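Local coordinates for envelope glycoprotein (Thogoto virus, PDB 5XEA) that probably attaches the virus to its host-cell receptor and later induces fusion of the virion with the host membrane, at residues Asn152-Lys157 / Thr171-Ala176; Ser235-His240 / Cys244-Lys249. All coordinates share one frame; numbering follows the deposited sequence. Where two conformers were deposited one is given.

Contact 1: Asn152-Lys157 / Thr171-Ala176; sequences NLQWVK and TVEHSA
Gln154 reaches Glu173 because its CG stands anti to the backbone N (chi1 -179°) and the chain runs on extended, while Glu173 meets it with a bend at chi2 (70°) that turns its carboxylate toward Thr171 and against the Gln154 amide. The two flat ends lie stacked, amide against carboxylate, their planes 21° apart. Gln154 NE2 sits over Glu173 CD at 3.5 Å, and Gln154 OE1 over Glu173 OE1 at 3.6 Å; no direct hydrogen bond joins the pair. The amide is tied to the other strand through water instead: a water donates to Gln154 OE1 (2.7 Å) and to Thr171 OG1 (3.0 Å). Thr171 OG1 in turn donates to Glu173 OE1 over 2.9 Å, and the oxygen accepts with its syn lone pair, on the side of OE2. Ser163 OG also bonds to Glu173 OE1, so two hydroxyls grip this one oxygen and help fix the carboxylate's rotation. Beside the polar stack, Val156 CG2 rests on Glu173 CG at 3.8 Å, the two side chains crossing at about a right angle. The contact is small and lies at the surface. It bridges the end of strand 133-156 and strand 171-174 across strand 159-165, which pairs antiparallel with both through backbone bonds such as Gln154 with Lys161 and His174 with Val162.

Contact 2: Ser235-His240 / Cys244-Lys249; sequences SHQFCH and CYNFSK. With NAG (2-acetamido-2-deoxy-beta-D-glucopyranose), chain F.
Phe247 N donates to His236 O over 2.8 Å, a nearly straight bond (170° at the hydrogen) at the open end of a hairpin. Next to it, Asn246 carries the sugar. Its CB lies 3.8 Å from C1 of the NAG; CG stands anti to the backbone N (chi1 -175°), which points the amide outward along the strand's sugar-bearing face. Of the two amide ends, OD1 is buried here without a hydrogen-bond partner in the model. His236 CD2 comes to 3.3 Å from Asn246 OD1, but this holds for one of two deposited conformers of the histidine and is doubtful. ND2, the other end, makes the covalent bond to NAG C1 (1.4 Å). Gln237 OE1 lies 3.4 Å from the methyl C8 of that sugar, so the strand opposite also flanks the glycan.

Two more backbone bonds join the strands, the reciprocal pair Phe238 N to Tyr245 O and Tyr245 N to Phe238 O, the latter at 2.6 Å. On the face of Phe238 and Tyr245 the two rings touch through CD2 to CD2 at 4.4 Å, and Phe231 meets both; Tyr245 OH bonds to Asp226. On the other face, Cys239 SG and Cys244 SG form a disulfide with a chi3 of 101°. It spans a non-hydrogen-bonded pair whose CA atoms are 4.0 Å apart. The whole is an antiparallel beta hairpin, cross-strand disulfide near its turn and N-linked glycan toward its open end, forming one edge of a sheet within a glycoprotein of the baculovirus gp64 family.

Contact 1 is a surface touch between two strands separated by a third, and rests on a stacked amide and carboxylate, a water and one valine methyl. Contact 2 is partly buried and joins directly paired strands by backbone bonds, a disulfide and aromatic packing, burying more than three times the area. They belong to different sheets of one chain, yet Trp155, which points away from 171-176, connects them: its NE1 probably hydrogen-bonds to Tyr245 O at 3.0 Å, and its ring packs on Gln237 and Cys239. Strand 133-156 therefore turns polar and aliphatic side chains to contact 1 and an indole to the disulfide-bearing face of contact 2.

Contact 1: Asn152-Lys157 / Thr171-Ala176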
ATOM      1  N   ASN B 152       8.065  -5.028  16.362  1.00 41.41           N
ATOM      2  CA  ASN B 152       6.845  -5.665  16.822  1.00 41.18           C
ATOM      3  C   ASN B 152       7.063  -6.219  18.223  1.00 42.55           C
ATOM      4  O   ASN B 152       8.202  -6.396  18.669  1.00 39.95           O
ATOM      5  CB  ASN B 152       6.416  -6.816  15.902  1.00 40.01           C
ATOM      6  CG  ASN B 152       5.836  -6.334  14.582  1.00 37.60           C
ATOM      7  OD1 ASN B 152       5.291  -5.225  14.480  1.00 36.13           O
ATOM      8  ND2 ASN B 152       5.941  -7.177  13.562  1.00 39.89           N
ATOM      9  N   LEU B 153       5.958  -6.489  18.916  1.00 36.83           N
ATOM     10  CA  LEU B 153       5.989  -7.369  20.074  1.00 48.09           C
ATOM     11  C   LEU B 153       5.464  -8.733  19.660  1.00 48.97           C
ATOM     12  O   LEU B 153       4.760  -8.867  18.661  1.00 52.12           O
ATOM     13  CB  LEU B 153       5.159  -6.811  21.236  1.00 50.23           C
ATOM     14  CG  LEU B 153       5.641  -5.558  21.974  1.00 49.07           C
ATOM     15  CD1 LEU B 153       4.691  -5.274  23.156  1.00 52.78           C
ATOM     16  CD2 LEU B 153       7.094  -5.680  22.428  1.00 51.64           C
ATOM     17  N   GLN B 154       5.806  -9.752  20.439  1.00 47.19           N
ATOM     18  CA  GLN B 154       5.474 -11.110  20.039  1.00 41.11           C
ATOM     19  C   GLN B 154       5.495 -12.020  21.256  1.00 47.54           C
ATOM     20  O   GLN B 154       6.367 -11.894  22.121  1.00 48.32           O
ATOM     21  CB  GLN B 154       6.456 -11.616  18.970  1.00 51.73           C
ATOM     22  CG  GLN B 154       6.169 -13.021  18.475  1.00 66.92           C
ATOM     23  CD  GLN B 154       6.998 -13.393  17.248  1.00 86.66           C
ATOM     24  OE1 GLN B 154       7.101 -12.621  16.287  1.00 91.91           O
ATOM     25  NE2 GLN B 154       7.594 -14.582  17.276  1.00 86.30           N
ATOM     26  N   TRP B 155       4.535 -12.937  21.307  1.00 48.99           N
ATOM     27  CA  TRP B 155       4.499 -13.956  22.343  1.00 50.93           C
ATOM     28  C   TRP B 155       5.491 -15.053  22.001  1.00 56.20           C
ATOM     29  O   TRP B 155       5.391 -15.663  20.932  1.00 56.49           O
ATOM     30  CB  TRP B 155       3.109 -14.566  22.470  1.00 45.03           C
ATOM     31  CG  TRP B 155       2.081 -13.728  23.142  1.00 50.06           C
ATOM     32  CD1 TRP B 155       1.078 -13.054  22.541  1.00 46.54           C
ATOM     33  CD2 TRP B 155       1.910 -13.531  24.551  1.00 51.93           C
ATOM     34  NE1 TRP B 155       0.306 -12.419  23.471  1.00 54.81           N
ATOM     35  CE2 TRP B 155       0.794 -12.698  24.719  1.00 48.11           C
ATOM     36  CE3 TRP B 155       2.603 -13.971  25.686  1.00 59.85           C
ATOM     37  CZ2 TRP B 155       0.336 -12.293  25.982  1.00 52.14           C
ATOM     38  CZ3 TRP B 155       2.157 -13.563  26.936  1.00 54.85           C
ATOM     39  CH2 TRP B 155       1.037 -12.732  27.072  1.00 58.44           C
ATOM     40  N   VAL B 156       6.425 -15.326  22.911  1.00 56.84           N
ATOM     41  CA  VAL B 156       7.353 -16.448  22.784  1.00 59.67           C
ATOM     42  C   VAL B 156       7.277 -17.265  24.067  1.00 67.10           C
ATOM     43  O   VAL B 156       7.711 -16.796  25.128  1.00 67.83           O
ATOM     44  CB  VAL B 156       8.796 -15.995  22.519  1.00 58.94           C
ATOM     45  CG1 VAL B 156       9.700 -17.209  22.374  1.00 60.64           C
ATOM     46  CG2 VAL B 156       8.865 -15.136  21.272  1.00 57.51           C
ATOM     47  N   LYS B 157       6.732 -18.477  23.971  1.00 70.64           N
ATOM     48  CA  LYS B 157       6.604 -19.410  25.095  1.00 72.36           C
ATOM     49  C   LYS B 157       6.082 -18.704  26.348  1.00 75.84           C
ATOM     50  O   LYS B 157       6.714 -18.694  27.408  1.00 78.24           O
ATOM     51  CB  LYS B 157       7.933 -20.128  25.358  1.00 69.24           C
ATOM     52  CG  LYS B 157       8.082 -21.416  24.556  1.00 79.47           C
ATOM     53  CD  LYS B 157       9.444 -22.079  24.735  1.00 87.62           C
ATOM     54  CE  LYS B 157      10.379 -21.760  23.571  1.00 85.77           C
ATOM     55  NZ  LYS B 157      11.141 -22.959  23.108  1.00 86.74           N
ATOM     56  N   THR B 171      13.220 -12.422  11.766  1.00 39.04           N
ATOM     57  CA  THR B 171      13.054 -11.638  12.980  1.00 48.69           C
ATOM     58  C   THR B 171      13.835 -12.277  14.120  1.00 47.79           C
ATOM     59  O   THR B 171      14.044 -13.493  14.145  1.00 43.60           O
ATOM     60  CB  THR B 171      11.578 -11.518  13.392  1.00 47.04           C
ATOM     61  OG1 THR B 171      11.070 -12.818  13.719  1.00 53.18           O
ATOM     62  CG2 THR B 171      10.741 -10.913  12.259  1.00 46.19           C
ATOM     63  N   VAL B 172      14.235 -11.441  15.079  1.00 47.79           N
ATOM     64  CA  VAL B 172      14.938 -11.881  16.277  1.00 45.15           C
ATOM     65  C   VAL B 172      14.120 -11.461  17.489  1.00 43.52           C
ATOM     66  O   VAL B 172      13.913 -10.263  17.722  1.00 45.06           O
ATOM     67  CB  VAL B 172      16.358 -11.296  16.360  1.00 39.22           C
ATOM     68  CG1 VAL B 172      17.101 -11.889  17.553  1.00 45.27           C
ATOM     69  CG2 VAL B 172      17.121 -11.551  15.061  1.00 47.19           C
ATOM     70  N   GLU B 173      13.684 -12.435  18.275  1.00 45.23           N
ATOM     71  CA  GLU B 173      12.878 -12.169  19.461  1.00 55.42           C
ATOM     72  C   GLU B 173      13.768 -12.132  20.697  1.00 60.68           C
ATOM     73  O   GLU B 173      14.599 -13.022  20.903  1.00 55.59           O
ATOM     74  CB  GLU B 173      11.771 -13.209  19.613  1.00 55.67           C
ATOM     75  CG  GLU B 173      10.548 -12.909  18.740  1.00 57.13           C
ATOM     76  CD  GLU B 173      10.821 -13.104  17.254  1.00 62.09           C
ATOM     77  OE1 GLU B 173      10.697 -12.131  16.476  1.00 58.16           O
ATOM     78  OE2 GLU B 173      11.166 -14.238  16.871  1.00 64.62           O
ATOM     79  N   HIS B 174      13.617 -11.080  21.495  1.00 58.66           N
ATOM     80  CA  HIS B 174      14.453 -10.903  22.670  1.00 51.29           C
ATOM     81  C   HIS B 174      13.696 -10.093  23.710  1.00 55.16           C
ATOM     82  O   HIS B 174      12.724  -9.396  23.401  1.00 54.70           O
ATOM     83  CB  HIS B 174      15.764 -10.208  22.321  1.00 49.40           C
ATOM     84  CG  HIS B 174      15.576  -8.887  21.645  1.00 56.65           C
ATOM     85  ND1 HIS B 174      15.670  -7.689  22.316  1.00 56.75           N
ATOM     86  CD2 HIS B 174      15.292  -8.578  20.358  1.00 49.87           C
ATOM     87  CE1 HIS B 174      15.457  -6.696  21.470  1.00 54.24           C
ATOM     88  NE2 HIS B 174      15.221  -7.209  20.276  1.00 49.22           N
ATOM     89  N   SER B 175      14.162 -10.183  24.952  1.00 48.62           N
ATOM     90  CA  SER B 175      13.590  -9.355  25.999  1.00 56.65           C
ATOM     91  C   SER B 175      14.031  -7.906  25.813  1.00 59.20           C
ATOM     92  O   SER B 175      15.055  -7.618  25.195  1.00 66.03           O
ATOM     93  CB  SER B 175      14.005  -9.868  27.374  1.00 54.99           C
ATOM     94  OG  SER B 175      14.546  -8.807  28.135  1.00 75.64           O
ATOM     95  N   ALA B 176      13.240  -6.981  26.353  1.00 60.45           N
ATOM     96  CA  ALA B 176      13.552  -5.565  26.182  1.00 64.66           C
ATOM     97  C   ALA B 176      14.848  -5.169  26.876  1.00 70.75           C
ATOM     98  O   ALA B 176      15.451  -4.158  26.504  1.00 64.44           O
ATOM     99  CB  ALA B 176      12.394  -4.699  26.693  1.00 66.03           C
TER
HETATM  100  O   HOH W   1       8.193 -13.511  13.942  1.00 70.98           O

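Contact 2: Ser235-His240 / Cys244-Lys249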
ATOM      1  N   SER B 235      -6.477 -15.985  17.977  1.00 63.74           N
ATOM      2  CA  SER B 235      -6.276 -16.858  19.118  1.00 62.56           C
ATOM      3  C   SER B 235      -6.395 -16.002  20.365  1.00 56.39           C
ATOM      4  O   SER B 235      -6.446 -14.772  20.295  1.00 59.55           O
ATOM      5  CB  SER B 235      -4.919 -17.565  19.071  1.00 65.94           C
ATOM      6  OG  SER B 235      -3.884 -16.690  19.479  1.00 71.42           O
ATOM      7  N   HIS B 236      -6.443 -16.666  21.522  0.53 61.72           N
ATOM      8  CA  HIS B 236      -6.579 -15.929  22.774  0.53 57.92           C
ATOM      9  C   HIS B 236      -5.303 -15.177  23.115  0.53 56.60           C
ATOM     10  O   HIS B 236      -5.354 -14.140  23.786  0.53 55.90           O
ATOM     11  CB  HIS B 236      -6.958 -16.878  23.911  0.53 63.17           C
ATOM     12  CG  HIS B 236      -5.802 -17.642  24.482  0.53 58.19           C
ATOM     13  ND1 HIS B 236      -5.343 -18.819  23.935  0.53 56.73           N
ATOM     14  CD2 HIS B 236      -5.026 -17.404  25.567  0.53 52.16           C
ATOM     15  CE1 HIS B 236      -4.328 -19.269  24.651  0.53 61.97           C
ATOM     16  NE2 HIS B 236      -4.118 -18.430  25.649  0.53 59.49           N
ATOM     17  N   GLN B 237      -4.159 -15.672  22.656  1.00 54.25           N
ATOM     18  CA  GLN B 237      -2.860 -15.079  22.933  1.00 55.23           C
ATOM     19  C   GLN B 237      -2.326 -14.535  21.611  1.00 57.83           C
ATOM     20  O   GLN B 237      -1.974 -15.305  20.711  1.00 50.61           O
ATOM     21  CB  GLN B 237      -1.938 -16.133  23.534  1.00 63.78           C
ATOM     22  CG  GLN B 237      -0.695 -15.616  24.177  1.00 76.83           C
ATOM     23  CD  GLN B 237      -0.092 -16.642  25.103  1.00 81.72           C
ATOM     24  OE1 GLN B 237      -0.645 -16.929  26.164  1.00 76.91           O
ATOM     25  NE2 GLN B 237       1.031 -17.227  24.696  1.00 90.55           N
ATOM     26  N   PHE B 238      -2.244 -13.215  21.504  1.00 55.82           N
ATOM     27  CA  PHE B 238      -2.300 -12.562  20.206  1.00 55.85           C
ATOM     28  C   PHE B 238      -1.499 -11.267  20.247  1.00 44.72           C
ATOM     29  O   PHE B 238      -1.502 -10.562  21.257  1.00 48.54           O
ATOM     30  CB  PHE B 238      -3.780 -12.306  19.850  1.00 63.89           C
ATOM     31  CG  PHE B 238      -3.986 -11.628  18.539  1.00 63.91           C
ATOM     32  CD1 PHE B 238      -3.910 -12.345  17.352  1.00 72.44           C
ATOM     33  CD2 PHE B 238      -4.271 -10.276  18.489  1.00 63.75           C
ATOM     34  CE1 PHE B 238      -4.092 -11.719  16.124  1.00 69.04           C
ATOM     35  CE2 PHE B 238      -4.457  -9.641  17.271  1.00 73.10           C
ATOM     36  CZ  PHE B 238      -4.363 -10.366  16.081  1.00 70.50           C
ATOM     37  N   CYS B 239      -0.807 -10.954  19.154  1.00 43.74           N
ATOM     38  CA  CYS B 239      -0.083  -9.694  19.075  1.00 47.25           C
ATOM     39  C   CYS B 239      -0.444  -8.968  17.789  1.00 50.84           C
ATOM     40  O   CYS B 239      -0.773  -9.587  16.772  1.00 44.48           O
ATOM     41  CB  CYS B 239       1.449  -9.894  19.164  1.00 65.57           C
ATOM     42  SG  CYS B 239       2.018 -10.739  20.678  1.00104.99           S
ATOM     43  N   HIS B 240      -0.409  -7.639  17.858  1.00 46.32           N
ATOM     44  CA  HIS B 240      -0.560  -6.801  16.678  1.00 45.98           C
ATOM     45  C   HIS B 240       0.416  -5.641  16.801  1.00 42.36           C
ATOM     46  O   HIS B 240       0.270  -4.800  17.691  1.00 46.46           O
ATOM     47  CB  HIS B 240      -1.993  -6.297  16.501  1.00 45.06           C
ATOM     48  CG  HIS B 240      -2.164  -5.448  15.288  1.00 43.90           C
ATOM     49  ND1 HIS B 240      -2.192  -4.071  15.343  1.00 52.00           N
ATOM     50  CD2 HIS B 240      -2.260  -5.776  13.979  1.00 48.03           C
ATOM     51  CE1 HIS B 240      -2.322  -3.586  14.121  1.00 51.36           C
ATOM     52  NE2 HIS B 240      -2.358  -4.600  13.274  1.00 52.17           N
ATOM     53  N   CYS B 244       0.807  -6.729  22.507  1.00 46.80           N
ATOM     54  CA  CYS B 244       0.387  -8.111  22.670  1.00 45.59           C
ATOM     55  C   CYS B 244      -0.800  -8.172  23.620  1.00 53.03           C
ATOM     56  O   CYS B 244      -0.922  -7.362  24.543  1.00 49.60           O
ATOM     57  CB  CYS B 244       1.504  -9.000  23.192  1.00 42.11           C
ATOM     58  SG  CYS B 244       2.785  -9.330  21.944  1.00 56.45           S
ATOM     59  N   TYR B 245      -1.670  -9.144  23.382  1.00 50.56           N
ATOM     60  CA  TYR B 245      -2.891  -9.315  24.150  1.00 48.32           C
ATOM     61  C   TYR B 245      -2.977 -10.744  24.656  1.00 52.78           C
ATOM     62  O   TYR B 245      -2.511 -11.686  24.005  1.00 47.36           O
ATOM     63  CB  TYR B 245      -4.143  -8.987  23.319  1.00 47.46           C
ATOM     64  CG  TYR B 245      -4.180  -7.570  22.813  1.00 51.52           C
ATOM     65  CD1 TYR B 245      -4.820  -6.572  23.528  1.00 52.33           C
ATOM     66  CD2 TYR B 245      -3.562  -7.226  21.614  1.00 50.41           C
ATOM     67  CE1 TYR B 245      -4.847  -5.269  23.065  1.00 50.70           C
ATOM     68  CE2 TYR B 245      -3.590  -5.925  21.145  1.00 51.33           C
ATOM     69  CZ  TYR B 245      -4.233  -4.957  21.873  1.00 49.11           C
ATOM     70  OH  TYR B 245      -4.258  -3.669  21.412  1.00 59.23           O
ATOM     71  N   ASN B 246      -3.561 -10.888  25.844  1.00 48.80           N
ATOM     72  CA  ASN B 246      -3.939 -12.188  26.389  1.00 49.14           C
ATOM     73  C   ASN B 246      -5.407 -12.062  26.794  1.00 53.06           C
ATOM     74  O   ASN B 246      -5.725 -11.448  27.818  1.00 53.35           O
ATOM     75  CB  ASN B 246      -3.055 -12.592  27.563  1.00 51.39           C
ATOM     76  CG  ASN B 246      -3.352 -13.989  28.055  1.00 74.23           C
ATOM     77  OD1 ASN B 246      -3.678 -14.879  27.273  1.00 86.12           O
ATOM     78  ND2 ASN B 246      -3.244 -14.189  29.360  1.00 93.91           N
ATOM     79  N   PHE B 247      -6.290 -12.599  25.954  1.00 49.34           N
ATOM     80  CA  PHE B 247      -7.727 -12.561  26.180  1.00 54.85           C
ATOM     81  C   PHE B 247      -8.125 -13.739  27.057  1.00 62.63           C
ATOM     82  O   PHE B 247      -7.673 -14.869  26.829  1.00 64.62           O
ATOM     83  CB  PHE B 247      -8.493 -12.633  24.856  1.00 62.46           C
ATOM     84  CG  PHE B 247      -8.397 -11.392  24.019  1.00 66.69           C
ATOM     85  CD1 PHE B 247      -9.387 -10.426  24.072  1.00 62.68           C
ATOM     86  CD2 PHE B 247      -7.325 -11.199  23.164  1.00 59.50           C
ATOM     87  CE1 PHE B 247      -9.307  -9.287  23.299  1.00 61.81           C
ATOM     88  CE2 PHE B 247      -7.242 -10.062  22.387  1.00 65.94           C
ATOM     89  CZ  PHE B 247      -8.235  -9.100  22.459  1.00 64.61           C
ATOM     90  N   SER B 248      -8.973 -13.478  28.048  1.00 63.54           N
ATOM     91  CA  SER B 248      -9.578 -14.567  28.807  1.00 71.24           C
ATOM     92  C   SER B 248     -10.316 -15.491  27.853  1.00 71.76           C
ATOM     93  O   SER B 248     -11.164 -15.041  27.074  1.00 68.10           O
ATOM     94  CB  SER B 248     -10.530 -14.017  29.867  1.00 78.61           C
ATOM     95  OG  SER B 248     -10.942 -15.043  30.750  1.00 96.65           O
ATOM     96  N   LYS B 249      -9.976 -16.779  27.889  1.00 67.45           N
ATOM     97  CA  LYS B 249     -10.502 -17.686  26.880  1.00 82.91           C
ATOM     98  C   LYS B 249     -11.865 -18.253  27.250  1.00 84.34           C
ATOM     99  O   LYS B 249     -12.579 -18.726  26.361  1.00 82.13           O
ATOM    100  CB  LYS B 249      -9.506 -18.818  26.606  1.00 91.25           C
ATOM    101  CG  LYS B 249      -9.529 -19.954  27.602  1.00101.94           C
ATOM    102  CD  LYS B 249      -8.599 -21.077  27.158  1.00106.76           C
ATOM    103  CE  LYS B 249      -8.408 -22.099  28.271  1.00104.44           C
ATOM    104  NZ  LYS B 249      -7.702 -21.521  29.454  1.00 97.69           N
TER
HETATM  105  C1  NAG F   1      -3.510 -15.472  29.950  1.00 80.59           C
HETATM  106  C2  NAG F   1      -2.281 -16.028  30.669  1.00 95.27           C
HETATM  107  C3  NAG F   1      -2.627 -17.328  31.386  1.00104.30           C
HETATM  108  C4  NAG F   1      -3.830 -17.132  32.303  1.00106.48           C
HETATM  109  C5  NAG F   1      -4.993 -16.531  31.516  1.00100.20           C
HETATM  110  C6  NAG F   1      -6.171 -16.175  32.391  1.00 99.00           C
HETATM  111  C7  NAG F   1       0.062 -15.807  29.977  1.00 92.25           C
HETATM  112  C8  NAG F   1       1.078 -16.136  28.928  1.00 91.02           C
HETATM  113  N2  NAG F   1      -1.179 -16.244  29.746  1.00 94.26           N
HETATM  114  O3  NAG F   1      -1.476 -17.741  32.116  1.00104.31           O
HETATM  115  O4  NAG F   1      -4.269 -18.372  32.846  1.00112.80           O
HETATM  116  O5  NAG F   1      -4.576 -15.317  30.878  1.00 93.80           O
HETATM  117  O6  NAG F   1      -5.907 -15.009  33.159  1.00 97.93           O
HETATM  118  O7  NAG F   1       0.349 -15.168  30.984  1.00 90.88           O